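Quinoline 2-oxidoreductase large subunit (PDB 1T3Q) carries the molybdenum centre, with its pterin cytosine dinucleotide, of a xanthine dehydrogenase-family hydroxylase, and probably oxidises quinoline at carbon 2. Local coordinates at residues Leu304-Asp309 against Asp387-Gln392; Glu440-Arg445 against Ala643-Ile648; Glu287-Ala292 against Met709-Pro714; Leu37-Met42 against Ile218-Thr223; Ala325-Asn328 against Thr332-Val335. All coordinates share one frame; numbering follows the deposited sequence.

In chain order, contact 4 closes before any of the others opens, and the long connection closed by contact 3 encloses contact 1, with contact 5 nested inside it, and then contact 2. Contacts 1 and 2, centres 21 Å apart, each set a helix against a strand; contact 4 lies on the opposite side of the chain's centre, 57 Å from contact 1 between centres. Contacts 3 and 5 are more central, their nearest atoms about 7 Å apart. Contacts 1, 2 and 5 each stay within one molybdopterin cofactor-binding region, whereas contact 3 joins the two such regions and contact 4 joins the first to the hammerhead region.

Contact 1 (Leu304-Asp309 against Asp387-Gln392); sequences LAFDGD and DRAARQ
The methyl group of Ala389 sits over one face of the Phe306 ring, and the amide of Gln392 meets the same ring near its far end. Ala389 CB lies 3.9 Å from the ring centroid and 25° off the ring normal, a CH-pi contact displaced toward the CE2 and CZ side. The shortest approach is Phe306 CE2 to Ala389 CB, 3.6 Å. The extended chain of Gln392, with CG anti to the backbone N (chi1 168°), brings the amide to the ring edge. There Gln392 CD lies close to the ring plane, 3.8 Å from Phe306 CZ, while the amide plane is turned 56° from the ring. Gln392 OE1 is 3.5 Å from Phe306 CZ, coming in obliquely. No hydrogen bond links the two segments, so their meeting rests on dispersion and on the fit of the ring. Phe306 also packs on Val187 and Leu393, and Ala389 on Ile400. Just beyond the strand, Asp307 OD2 accepts from Asp309 N at 2.8 Å, an Asx turn, and takes a second hydrogen bond from Arg311 N. This turn lies in the beta hairpin of strands 298-306 and 312-322. Helix 375-393 packs against the end of that hairpin, giving a helix-on-sheet layer of the molybdopterin cofactor-binding domain.

Contact 2 (Glu440-Arg445 against Ala643-Ile648); sequences EAFRQR and AAIVEI
Ile645 is the residue most covered here, its two outer methyls pressed against Phe442 and Arg445 from the helix. CD1 of Ile645 approaches the phenyl group obliquely, 3.8 Å from Phe442 CD1, and CG2 of Ile645 is 3.9 Å from Phe442 CE1, so both branches touch the same side of the ring as the two side chains run past each other in opposite directions. Phe442 reaches the strand with CG anti to its own nitrogen (chi1 170°), and it also packs on Leu456 and Leu458 of the neighbouring strand 454-467. Helix 439-450 thus lies on the sheet in which 636-649 runs between 454-467 and 655-665, each antiparallel to it, a helix-on-sheet layer of the second molybdopterin cofactor-binding region. Arg445, extended from CG to NE, brings its guanidinium to Ile645, one face over CG2; its NH1 is 4.1 Å from Ile645 CD1. The polar end of Arg445 is held from strand 655-665, by a salt bridge from NH1 to Asp659 OD2 and a hydrogen bond from NH2 to Thr658 OG1. Glu647 comes near without contact, Arg445 NH2 being 5.3 Å from Glu647 OE1, and instead forms a salt bridge with Arg656.

Contact 3 (Glu287-Ala292 against Met709-Pro714); sequences ENFLGA and MDYLIP
Phe289 pushes the outer end of its ring against Tyr711, and this pair of buried aromatics makes the whole contact. Phe289 CE2 stands over one face of the tyrosine ring, 3.5 Å from Tyr711 CG and displaced toward the rim. Phe289 CZ reaches further back, to 3.5 Å from Tyr711 CB, so the phenyl group covers the root of the side chain rather than its hydroxyl end. The ring centroids are 5.0 Å apart and the planes meet at 55°, an oblique pairing. Tyr711 holds CG anti to the backbone N (chi1 -169°), a torsion that turns one ring face to Phe289 CE2. Beyond this first shell, the hydrogen bond of Tyr711 OH to Ser197 N, with a weak one to Glu693 OE2, holds the hydroxyl end. On the other side, Phe289 rides on helix 285-291, whose turn is closed by Gly291 N to Glu287 O at 2.7 Å. Salt bridges from Glu287 to Arg49 and Arg124 tie that helix to the hammerhead region. Pro714 O receives a hydrogen bond from Tyr147 of the small subunit and Leu712 packs on Arg186 of the medium subunit, with FAD and an iron-sulfur cluster each about 13 Å from the Tyr711 side chain. The pair joins the two molybdopterin cofactor-binding regions, beside the electron-transfer subunits of a molybdenum hydroxylase.

Contact 4 (Leu37-Met42 against Ile218-Thr223); sequences LVLSGM and ILWTAT
Leu37 and Leu39 both reach for the indole of Trp220, the first setting its CD2 methyl over one face and the second meeting it near the far end of the six-membered ring. Two methyls make the tight part. Leu37 CD2 stands 3.4 Å from the centroid of the five-membered ring and only 14° off its normal, a CH-pi contact over the face. With CG anti to the backbone N (chi1 -178°), this leucine crosses the indole at about a right angle and aims one branch at the ring. Leu39 comes from the opposite direction to the tryptophan side chain and touches obliquely, its CD1 equally close at 3.4 Å from Trp220 CZ3. Ile218 CG2 lies on the opposite face from Leu37, toward the rim of the six-membered ring.

The other branches fit less closely: Leu37 CD1 is 4.1 Å from Trp220 NE1, and Leu39 CD2 is 4.0 Å from Trp220 CH2. The indole nitrogen itself is hydrogen-bonded to a glycerol, probably from the crystallisation liquor. On the solvent side the loop shapes itself, with a type II turn closed by Met42 N to Leu39 O at 3.1 Å and a weak bond from Leu39 N to Met42 SD.

The contact sets the loop before strand 43-49, in the hammerhead region, against strand 216-221 of the first molybdopterin cofactor-binding region. Both strands belong to one mixed sheet, with 279-282 and 205-211 between them; Leu37 and Leu39 rest on Val207 of the latter, and Leu219 packs against helix 263-275.

Contact 5 (Ala325-Asn328 against Thr332-Val335); sequences AYNN and TQLV
Asn327 and Asn328 fold back on Thr332 and Gln333 in a short-range, wholly buried loop contact, placed between strand 312-322 and helix 337-342 in the first molybdopterin cofactor-binding region. An ST turn at Thr332 shapes the returning limb just before that helix. A weak hydrogen bond, Thr332 N to Asn328 O at 2.9 Å, spans the loop and is bent to 128° at the hydrogen. The same carbonyl oxygen, Asn328 O, lies 3.7 Å from Thr332 CG2, so the threonine methyl borders that bond. Asn327 fits against the neighbouring turn of chain: its CB is 3.9 Å from Thr332 CB, and the side chains of Asn327 and Gln333 cross at about a right angle. The Gln333 chain is extended beyond CG and runs back toward the carbonyl of Tyr326. The side chain of Asn328 lies beside Thr332, at the point where the returning limb begins.

Asn327 N donates to Thr99 OG1, and both Asn327 and Gln333 touch Val166 of strand 165-170. Tyr326 turns away from the fold-back, and its hydroxyl is hydrogen-bonded to Glu114 and Arg110.

On the returning limb, Val335 N bonds to Thr332 O at 3.1 Å. Thr332 places OG1 between its nitrogen and carbonyl carbon (chi1 77°), where it receives Leu334 N at 3.2 Å along a nearly straight line of 165°.

Contact 1 (Leu304-Asp309 against Asp387-Gln392)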
# COMPACT_ATOMS: atom_id res chain seq x y z
N LEU B 304 -40.52 -40.55 7.85
CA LEU B 304 -40.28 -40.76 9.27
C LEU B 304 -41.31 -41.73 9.82
O LEU B 304 -42.51 -41.53 9.65
CB LEU B 304 -40.36 -39.43 10.03
CG LEU B 304 -40.16 -39.44 11.55
CD1 LEU B 304 -38.74 -39.87 11.88
CD2 LEU B 304 -40.42 -38.04 12.10
N ALA B 305 -40.85 -42.78 10.47
CA ALA B 305 -41.74 -43.78 11.06
C ALA B 305 -41.66 -43.59 12.57
O ALA B 305 -40.58 -43.31 13.10
CB ALA B 305 -41.29 -45.18 10.67
N PHE B 306 -42.78 -43.74 13.26
CA PHE B 306 -42.79 -43.56 14.71
C PHE B 306 -43.85 -44.42 15.39
O PHE B 306 -44.80 -44.87 14.76
CB PHE B 306 -43.02 -42.08 15.04
CG PHE B 306 -44.18 -41.46 14.32
CD1 PHE B 306 -45.44 -41.43 14.90
CD2 PHE B 306 -44.02 -40.91 13.05
CE1 PHE B 306 -46.53 -40.85 14.23
CE2 PHE B 306 -45.09 -40.33 12.37
CZ PHE B 306 -46.35 -40.30 12.96
N ASP B 307 -43.67 -44.66 16.69
CA ASP B 307 -44.63 -45.48 17.42
C ASP B 307 -45.76 -44.64 18.01
O ASP B 307 -45.78 -43.41 17.85
CB ASP B 307 -43.91 -46.32 18.49
CG ASP B 307 -43.43 -45.50 19.68
OD1 ASP B 307 -42.66 -46.05 20.49
OD2 ASP B 307 -43.83 -44.32 19.83
N GLY B 308 -46.69 -45.30 18.68
CA GLY B 308 -47.83 -44.61 19.26
C GLY B 308 -47.52 -43.53 20.27
O GLY B 308 -48.39 -42.72 20.59
N ASP B 309 -46.29 -43.50 20.76
CA ASP B 309 -45.87 -42.51 21.74
C ASP B 309 -45.08 -41.38 21.07
O ASP B 309 -44.69 -40.42 21.73
CB ASP B 309 -45.02 -43.17 22.82
CG ASP B 309 -45.82 -44.13 23.69
OD1 ASP B 309 -45.25 -45.16 24.12
OD2 ASP B 309 -47.01 -43.85 23.94
N ASP B 387 -43.11 -32.03 13.24
CA ASP B 387 -44.28 -31.26 13.66
C ASP B 387 -45.55 -31.94 13.17
O ASP B 387 -46.57 -31.95 13.86
CB ASP B 387 -44.24 -29.83 13.10
CG ASP B 387 -43.48 -28.86 13.99
OD1 ASP B 387 -43.55 -27.63 13.73
OD2 ASP B 387 -42.81 -29.30 14.95
N ARG B 388 -45.49 -32.50 11.96
CA ARG B 388 -46.64 -33.17 11.38
C ARG B 388 -46.96 -34.43 12.17
O ARG B 388 -48.13 -34.77 12.38
CB ARG B 388 -46.36 -33.55 9.93
CG ARG B 388 -47.57 -34.06 9.17
CD ARG B 388 -47.21 -34.42 7.74
NE ARG B 388 -46.66 -33.28 7.02
CZ ARG B 388 -46.05 -33.37 5.84
NH1 ARG B 388 -45.58 -32.28 5.25
NH2 ARG B 388 -45.90 -34.55 5.25
N ALA B 389 -45.92 -35.13 12.61
CA ALA B 389 -46.10 -36.35 13.39
C ALA B 389 -46.75 -35.99 14.72
O ALA B 389 -47.63 -36.69 15.20
CB ALA B 389 -44.75 -37.02 13.63
N ALA B 390 -46.30 -34.89 15.31
CA ALA B 390 -46.84 -34.44 16.58
C ALA B 390 -48.33 -34.18 16.45
O ALA B 390 -49.13 -34.69 17.24
CB ALA B 390 -46.11 -33.18 17.05
N ARG B 391 -48.72 -33.38 15.45
CA ARG B 391 -50.13 -33.06 15.25
C ARG B 391 -50.96 -34.32 15.05
O ARG B 391 -52.09 -34.42 15.54
CB ARG B 391 -50.34 -32.14 14.04
CG ARG B 391 -50.04 -30.67 14.31
CD ARG B 391 -50.54 -29.79 13.15
NE ARG B 391 -49.87 -30.13 11.90
CZ ARG B 391 -48.66 -29.71 11.55
NH1 ARG B 391 -48.14 -30.08 10.39
NH2 ARG B 391 -47.99 -28.89 12.35
N GLN B 392 -50.41 -35.29 14.33
CA GLN B 392 -51.11 -36.53 14.08
C GLN B 392 -51.38 -37.29 15.38
O GLN B 392 -52.41 -37.94 15.53
CB GLN B 392 -50.30 -37.40 13.12
CG GLN B 392 -50.77 -38.83 13.00
CD GLN B 392 -49.94 -39.62 12.00
OE1 GLN B 392 -49.76 -40.83 12.14
NE2 GLN B 392 -49.44 -38.94 10.98

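Contact 2 (Glu440-Arg445 against Ala643-Ile648)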
# COMPACT_ATOMS: atom_id res chain seq x y z
N GLU B 440 -49.79 -21.83 24.99
CA GLU B 440 -51.16 -21.65 25.46
C GLU B 440 -51.71 -20.33 24.91
O GLU B 440 -52.82 -20.29 24.38
CB GLU B 440 -51.19 -21.64 26.99
N ALA B 441 -50.93 -19.27 25.04
CA ALA B 441 -51.35 -17.96 24.54
C ALA B 441 -51.41 -17.96 23.02
O ALA B 441 -52.28 -17.32 22.43
CB ALA B 441 -50.39 -16.89 25.03
N PHE B 442 -50.49 -18.66 22.37
CA PHE B 442 -50.49 -18.71 20.91
C PHE B 442 -51.78 -19.34 20.40
O PHE B 442 -52.38 -18.87 19.44
CB PHE B 442 -49.31 -19.53 20.38
CG PHE B 442 -49.41 -19.81 18.91
CD1 PHE B 442 -49.23 -18.78 17.98
CD2 PHE B 442 -49.77 -21.07 18.46
CE1 PHE B 442 -49.42 -19.01 16.63
CE2 PHE B 442 -49.96 -21.31 17.10
CZ PHE B 442 -49.78 -20.28 16.18
N ARG B 443 -52.20 -20.43 21.05
CA ARG B 443 -53.42 -21.14 20.67
C ARG B 443 -54.62 -20.21 20.75
O ARG B 443 -55.54 -20.29 19.94
CB ARG B 443 -53.63 -22.34 21.60
N GLN B 444 -54.59 -19.32 21.74
CA GLN B 444 -55.65 -18.35 21.96
C GLN B 444 -55.62 -17.32 20.83
O GLN B 444 -56.65 -16.98 20.25
CB GLN B 444 -55.44 -17.68 23.32
CG GLN B 444 -56.69 -17.11 23.98
N ARG B 445 -54.42 -16.84 20.52
CA ARG B 445 -54.23 -15.86 19.46
C ARG B 445 -54.57 -16.47 18.10
O ARG B 445 -55.16 -15.81 17.24
CB ARG B 445 -52.78 -15.37 19.47
CG ARG B 445 -52.43 -14.39 18.36
CD ARG B 445 -50.95 -14.04 18.39
NE ARG B 445 -50.52 -13.43 17.14
CZ ARG B 445 -49.26 -13.16 16.83
NH1 ARG B 445 -48.28 -13.45 17.68
NH2 ARG B 445 -48.96 -12.62 15.65
N ALA B 643 -38.20 -20.69 16.87
CA ALA B 643 -39.65 -20.82 16.75
C ALA B 643 -40.11 -19.58 16.03
O ALA B 643 -39.69 -18.46 16.34
CB ALA B 643 -40.30 -20.91 18.13
N ALA B 644 -40.97 -19.77 15.03
CA ALA B 644 -41.48 -18.66 14.25
C ALA B 644 -42.99 -18.70 14.22
O ALA B 644 -43.60 -19.77 14.23
CB ALA B 644 -40.93 -18.72 12.83
N ILE B 645 -43.59 -17.52 14.22
CA ILE B 645 -45.04 -17.41 14.13
C ILE B 645 -45.30 -16.64 12.85
O ILE B 645 -44.75 -15.56 12.64
CB ILE B 645 -45.63 -16.65 15.33
CG1 ILE B 645 -45.48 -17.48 16.60
CG2 ILE B 645 -47.11 -16.35 15.07
CD1 ILE B 645 -46.03 -16.82 17.86
N VAL B 646 -46.12 -17.21 11.97
CA VAL B 646 -46.45 -16.58 10.71
C VAL B 646 -47.95 -16.38 10.60
O VAL B 646 -48.73 -17.14 11.18
CB VAL B 646 -45.99 -17.43 9.49
CG1 VAL B 646 -44.49 -17.68 9.55
CG2 VAL B 646 -46.77 -18.73 9.44
N GLU B 647 -48.33 -15.34 9.88
CA GLU B 647 -49.74 -15.04 9.67
C GLU B 647 -49.98 -15.00 8.17
O GLU B 647 -49.30 -14.27 7.44
CB GLU B 647 -50.10 -13.67 10.27
CG GLU B 647 -51.50 -13.21 9.89
CD GLU B 647 -51.77 -11.77 10.29
OE1 GLU B 647 -52.00 -11.52 11.49
OE2 GLU B 647 -51.73 -10.89 9.40
N ILE B 648 -50.93 -15.80 7.71
CA ILE B 648 -51.26 -15.87 6.29
C ILE B 648 -52.67 -15.33 6.07
O ILE B 648 -53.61 -15.75 6.74
CB ILE B 648 -51.21 -17.32 5.78
CG1 ILE B 648 -49.81 -17.90 5.98
CG2 ILE B 648 -51.61 -17.36 4.31
CD1 ILE B 648 -49.72 -19.38 5.66

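Contact 3 (Glu287-Ala292 against Met709-Pro714)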
# COMPACT_ATOMS: atom_id res chain seq x y z
N GLU B 287 -23.89 -9.98 -12.95
CA GLU B 287 -22.82 -10.98 -13.01
C GLU B 287 -22.79 -11.80 -11.73
O GLU B 287 -22.43 -12.98 -11.75
CB GLU B 287 -21.48 -10.29 -13.22
CG GLU B 287 -21.42 -9.44 -14.48
CD GLU B 287 -20.08 -8.77 -14.65
OE1 GLU B 287 -19.26 -9.28 -15.45
OE2 GLU B 287 -19.82 -7.75 -13.97
N ASN B 288 -23.18 -11.20 -10.61
CA ASN B 288 -23.18 -11.95 -9.35
C ASN B 288 -24.24 -13.05 -9.44
O ASN B 288 -24.04 -14.15 -8.93
CB ASN B 288 -23.47 -11.04 -8.16
CG ASN B 288 -23.12 -11.71 -6.84
OD1 ASN B 288 -21.95 -11.77 -6.44
ND2 ASN B 288 -24.14 -12.21 -6.16
N PHE B 289 -25.37 -12.75 -10.07
CA PHE B 289 -26.41 -13.76 -10.22
C PHE B 289 -26.03 -14.77 -11.30
O PHE B 289 -26.26 -15.97 -11.15
CB PHE B 289 -27.75 -13.11 -10.60
CG PHE B 289 -28.48 -12.50 -9.43
CD1 PHE B 289 -28.73 -11.13 -9.39
CD2 PHE B 289 -28.88 -13.28 -8.35
CE1 PHE B 289 -29.37 -10.55 -8.30
CE2 PHE B 289 -29.53 -12.71 -7.25
CZ PHE B 289 -29.77 -11.34 -7.23
N LEU B 290 -25.42 -14.29 -12.38
CA LEU B 290 -25.02 -15.14 -13.50
C LEU B 290 -23.81 -16.04 -13.32
O LEU B 290 -23.86 -17.23 -13.63
CB LEU B 290 -24.77 -14.28 -14.75
CG LEU B 290 -25.96 -13.76 -15.55
CD1 LEU B 290 -25.48 -12.67 -16.50
CD2 LEU B 290 -26.62 -14.91 -16.30
N GLY B 291 -22.71 -15.46 -12.82
CA GLY B 291 -21.48 -16.23 -12.70
C GLY B 291 -20.82 -16.51 -11.37
O GLY B 291 -19.65 -16.89 -11.35
N ALA B 292 -21.52 -16.32 -10.26
CA ALA B 292 -20.93 -16.64 -8.97
C ALA B 292 -21.38 -18.08 -8.75
O ALA B 292 -21.18 -18.93 -9.61
CB ALA B 292 -21.48 -15.72 -7.89
N MET B 709 -34.86 -6.75 -8.77
CA MET B 709 -36.28 -6.55 -9.02
C MET B 709 -36.96 -7.92 -9.08
O MET B 709 -38.13 -8.06 -8.71
CB MET B 709 -36.50 -5.81 -10.35
CG MET B 709 -36.17 -4.34 -10.28
SD MET B 709 -37.43 -3.43 -9.37
CE MET B 709 -38.11 -2.46 -10.68
N ASP B 710 -36.24 -8.93 -9.54
CA ASP B 710 -36.80 -10.27 -9.62
C ASP B 710 -36.33 -11.17 -8.49
O ASP B 710 -36.96 -12.20 -8.23
CB ASP B 710 -36.50 -10.91 -10.97
CG ASP B 710 -37.27 -10.27 -12.10
OD1 ASP B 710 -38.48 -10.00 -11.92
OD2 ASP B 710 -36.68 -10.04 -13.18
N TYR B 711 -35.23 -10.80 -7.85
CA TYR B 711 -34.71 -11.58 -6.73
C TYR B 711 -34.97 -10.73 -5.49
O TYR B 711 -34.28 -9.73 -5.25
CB TYR B 711 -33.20 -11.83 -6.87
CG TYR B 711 -32.70 -12.84 -5.86
CD1 TYR B 711 -32.91 -14.20 -6.06
CD2 TYR B 711 -32.06 -12.43 -4.69
CE1 TYR B 711 -32.50 -15.14 -5.10
CE2 TYR B 711 -31.65 -13.36 -3.72
CZ TYR B 711 -31.88 -14.71 -3.94
OH TYR B 711 -31.50 -15.63 -2.98
N LEU B 712 -35.95 -11.15 -4.71
CA LEU B 712 -36.36 -10.41 -3.53
C LEU B 712 -35.71 -10.84 -2.22
O LEU B 712 -35.92 -11.96 -1.75
CB LEU B 712 -37.88 -10.54 -3.39
CG LEU B 712 -38.70 -10.44 -4.68
CD1 LEU B 712 -40.18 -10.64 -4.36
CD2 LEU B 712 -38.47 -9.08 -5.33
N ILE B 713 -34.92 -9.94 -1.63
CA ILE B 713 -34.32 -10.25 -0.34
C ILE B 713 -35.09 -9.44 0.70
O ILE B 713 -35.68 -8.40 0.40
CB ILE B 713 -32.81 -9.91 -0.27
CG1 ILE B 713 -32.58 -8.43 -0.56
CG2 ILE B 713 -32.02 -10.83 -1.21
CD1 ILE B 713 -31.16 -7.99 -0.27
N PRO B 714 -35.10 -9.92 1.95
CA PRO B 714 -35.83 -9.21 3.00
C PRO B 714 -35.48 -7.75 3.27
O PRO B 714 -34.33 -7.33 3.20
CB PRO B 714 -35.66 -10.11 4.23
CG PRO B 714 -34.49 -10.99 3.90
CD PRO B 714 -34.61 -11.22 2.42

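Contact 4 (Leu37-Met42 against Ile218-Thr223)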
# COMPACT_ATOMS: atom_id res chain seq x y z
N LEU B 37 -10.14 0.40 -3.92
CA LEU B 37 -8.71 0.40 -4.16
C LEU B 37 -8.33 1.13 -5.45
O LEU B 37 -8.97 0.95 -6.49
CB LEU B 37 -8.17 -1.03 -4.20
CG LEU B 37 -6.66 -1.20 -4.40
CD1 LEU B 37 -5.92 -0.78 -3.14
CD2 LEU B 37 -6.35 -2.66 -4.71
N VAL B 38 -7.30 1.96 -5.37
CA VAL B 38 -6.82 2.70 -6.53
C VAL B 38 -5.33 2.42 -6.73
O VAL B 38 -4.53 2.65 -5.83
CB VAL B 38 -7.01 4.23 -6.35
CG1 VAL B 38 -6.35 4.98 -7.52
CG2 VAL B 38 -8.50 4.56 -6.29
N LEU B 39 -4.99 1.91 -7.90
CA LEU B 39 -3.60 1.62 -8.23
C LEU B 39 -3.23 2.37 -9.51
O LEU B 39 -4.03 2.47 -10.44
CB LEU B 39 -3.38 0.12 -8.43
CG LEU B 39 -3.60 -0.80 -7.23
CD1 LEU B 39 -3.23 -2.22 -7.63
CD2 LEU B 39 -2.76 -0.34 -6.05
N SER B 40 -2.01 2.90 -9.55
CA SER B 40 -1.53 3.64 -10.70
C SER B 40 -1.56 2.79 -11.97
O SER B 40 -1.16 1.63 -11.96
CB SER B 40 -0.10 4.14 -10.44
OG SER B 40 0.39 4.87 -11.55
N GLY B 41 -2.04 3.38 -13.06
CA GLY B 41 -2.10 2.68 -14.34
C GLY B 41 -3.10 1.55 -14.40
O GLY B 41 -3.13 0.78 -15.36
N MET B 42 -3.93 1.45 -13.37
CA MET B 42 -4.95 0.41 -13.26
C MET B 42 -5.88 0.31 -14.47
O MET B 42 -6.46 1.31 -14.91
CB MET B 42 -5.77 0.66 -11.99
CG MET B 42 -6.68 -0.45 -11.55
SD MET B 42 -7.29 -0.06 -9.90
CE MET B 42 -8.20 1.43 -10.22
N ILE B 218 0.77 -9.35 -6.48
CA ILE B 218 -0.06 -9.00 -5.33
C ILE B 218 -1.49 -9.10 -5.85
O ILE B 218 -1.83 -8.47 -6.86
CB ILE B 218 0.16 -7.56 -4.83
CG1 ILE B 218 1.59 -7.39 -4.32
CG2 ILE B 218 -0.83 -7.23 -3.72
CD1 ILE B 218 1.89 -5.97 -3.82
N LEU B 219 -2.31 -9.90 -5.19
CA LEU B 219 -3.70 -10.04 -5.57
C LEU B 219 -4.60 -9.58 -4.44
O LEU B 219 -4.63 -10.20 -3.37
CB LEU B 219 -4.03 -11.50 -5.90
CG LEU B 219 -5.53 -11.79 -6.12
CD1 LEU B 219 -6.03 -11.03 -7.34
CD2 LEU B 219 -5.73 -13.29 -6.33
N TRP B 220 -5.30 -8.48 -4.67
CA TRP B 220 -6.26 -7.96 -3.69
C TRP B 220 -7.56 -8.65 -4.07
O TRP B 220 -7.95 -8.62 -5.23
CB TRP B 220 -6.45 -6.45 -3.85
CG TRP B 220 -5.36 -5.61 -3.29
CD1 TRP B 220 -5.33 -5.03 -2.05
CD2 TRP B 220 -4.18 -5.18 -3.96
NE1 TRP B 220 -4.20 -4.27 -1.91
CE2 TRP B 220 -3.48 -4.34 -3.08
CE3 TRP B 220 -3.65 -5.42 -5.23
CZ2 TRP B 220 -2.26 -3.73 -3.42
CZ3 TRP B 220 -2.44 -4.82 -5.58
CH2 TRP B 220 -1.76 -3.99 -4.67
N THR B 221 -8.22 -9.29 -3.11
CA THR B 221 -9.48 -9.94 -3.43
C THR B 221 -10.40 -10.01 -2.23
O THR B 221 -9.95 -10.22 -1.10
CB THR B 221 -9.26 -11.37 -4.00
OG1 THR B 221 -10.53 -12.01 -4.15
CG2 THR B 221 -8.37 -12.20 -3.09
N ALA B 222 -11.69 -9.80 -2.47
CA ALA B 222 -12.70 -9.86 -1.41
C ALA B 222 -12.98 -11.34 -1.16
O ALA B 222 -13.96 -11.90 -1.66
CB ALA B 222 -13.97 -9.15 -1.86
N THR B 223 -12.10 -11.97 -0.40
CA THR B 223 -12.23 -13.39 -0.11
C THR B 223 -12.27 -13.71 1.37
O THR B 223 -11.80 -12.93 2.21
CB THR B 223 -11.06 -14.18 -0.75
OG1 THR B 223 -11.22 -15.58 -0.49
CG2 THR B 223 -9.73 -13.72 -0.16

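Contact 5 (Ala325-Asn328 against Thr332-Val335)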
# COMPACT_ATOMS: atom_id res chain seq x y z
N ALA B 325 -22.92 -27.04 -13.72
CA ALA B 325 -21.97 -27.58 -14.69
C ALA B 325 -20.64 -28.10 -14.18
O ALA B 325 -20.06 -29.00 -14.80
CB ALA B 325 -21.71 -26.53 -15.77
N TYR B 326 -20.14 -27.55 -13.07
CA TYR B 326 -18.86 -27.96 -12.51
C TYR B 326 -18.92 -28.03 -10.99
O TYR B 326 -19.92 -27.65 -10.37
CB TYR B 326 -17.77 -26.94 -12.87
CG TYR B 326 -17.68 -26.57 -14.33
CD1 TYR B 326 -17.03 -27.40 -15.25
CD2 TYR B 326 -18.23 -25.37 -14.80
CE1 TYR B 326 -16.94 -27.05 -16.60
CE2 TYR B 326 -18.15 -25.01 -16.14
CZ TYR B 326 -17.50 -25.86 -17.04
OH TYR B 326 -17.41 -25.50 -18.37
N ASN B 327 -17.83 -28.51 -10.40
CA ASN B 327 -17.71 -28.57 -8.95
C ASN B 327 -17.02 -27.27 -8.58
O ASN B 327 -16.00 -26.92 -9.17
CB ASN B 327 -16.81 -29.72 -8.50
CG ASN B 327 -17.47 -31.07 -8.59
OD1 ASN B 327 -17.07 -31.91 -9.40
ND2 ASN B 327 -18.49 -31.29 -7.77
N ASN B 328 -17.57 -26.54 -7.61
CA ASN B 328 -16.93 -25.32 -7.16
C ASN B 328 -15.71 -25.77 -6.36
O ASN B 328 -15.67 -26.89 -5.87
CB ASN B 328 -17.86 -24.55 -6.22
CG ASN B 328 -18.12 -25.30 -4.92
OD1 ASN B 328 -19.16 -25.93 -4.75
ND2 ASN B 328 -17.15 -25.26 -4.02
N THR B 332 -17.09 -28.22 -3.69
CA THR B 332 -17.66 -29.11 -4.71
C THR B 332 -19.16 -29.27 -4.52
O THR B 332 -19.76 -28.65 -3.65
CB THR B 332 -16.98 -30.52 -4.72
OG1 THR B 332 -17.47 -31.31 -3.63
CG2 THR B 332 -15.47 -30.38 -4.59
N GLN B 333 -19.77 -30.11 -5.35
CA GLN B 333 -21.19 -30.34 -5.26
C GLN B 333 -21.59 -31.09 -3.99
O GLN B 333 -22.77 -31.22 -3.68
CB GLN B 333 -21.68 -31.09 -6.51
CG GLN B 333 -21.46 -30.27 -7.79
CD GLN B 333 -22.04 -30.91 -9.03
OE1 GLN B 333 -21.92 -30.36 -10.13
NE2 GLN B 333 -22.66 -32.07 -8.88
N LEU B 334 -20.59 -31.56 -3.24
CA LEU B 334 -20.87 -32.29 -2.00
C LEU B 334 -21.29 -31.31 -0.90
O LEU B 334 -21.71 -31.72 0.18
CB LEU B 334 -19.63 -33.06 -1.54
CG LEU B 334 -19.04 -34.10 -2.50
CD1 LEU B 334 -18.00 -34.93 -1.77
CD2 LEU B 334 -20.16 -34.99 -3.04
N VAL B 335 -21.19 -30.02 -1.21
CA VAL B 335 -21.53 -28.97 -0.25
C VAL B 335 -23.00 -28.99 0.19
O VAL B 335 -23.35 -28.49 1.26
CB VAL B 335 -21.16 -27.57 -0.82
CG1 VAL B 335 -22.14 -27.16 -1.90
CG2 VAL B 335 -21.11 -26.54 0.30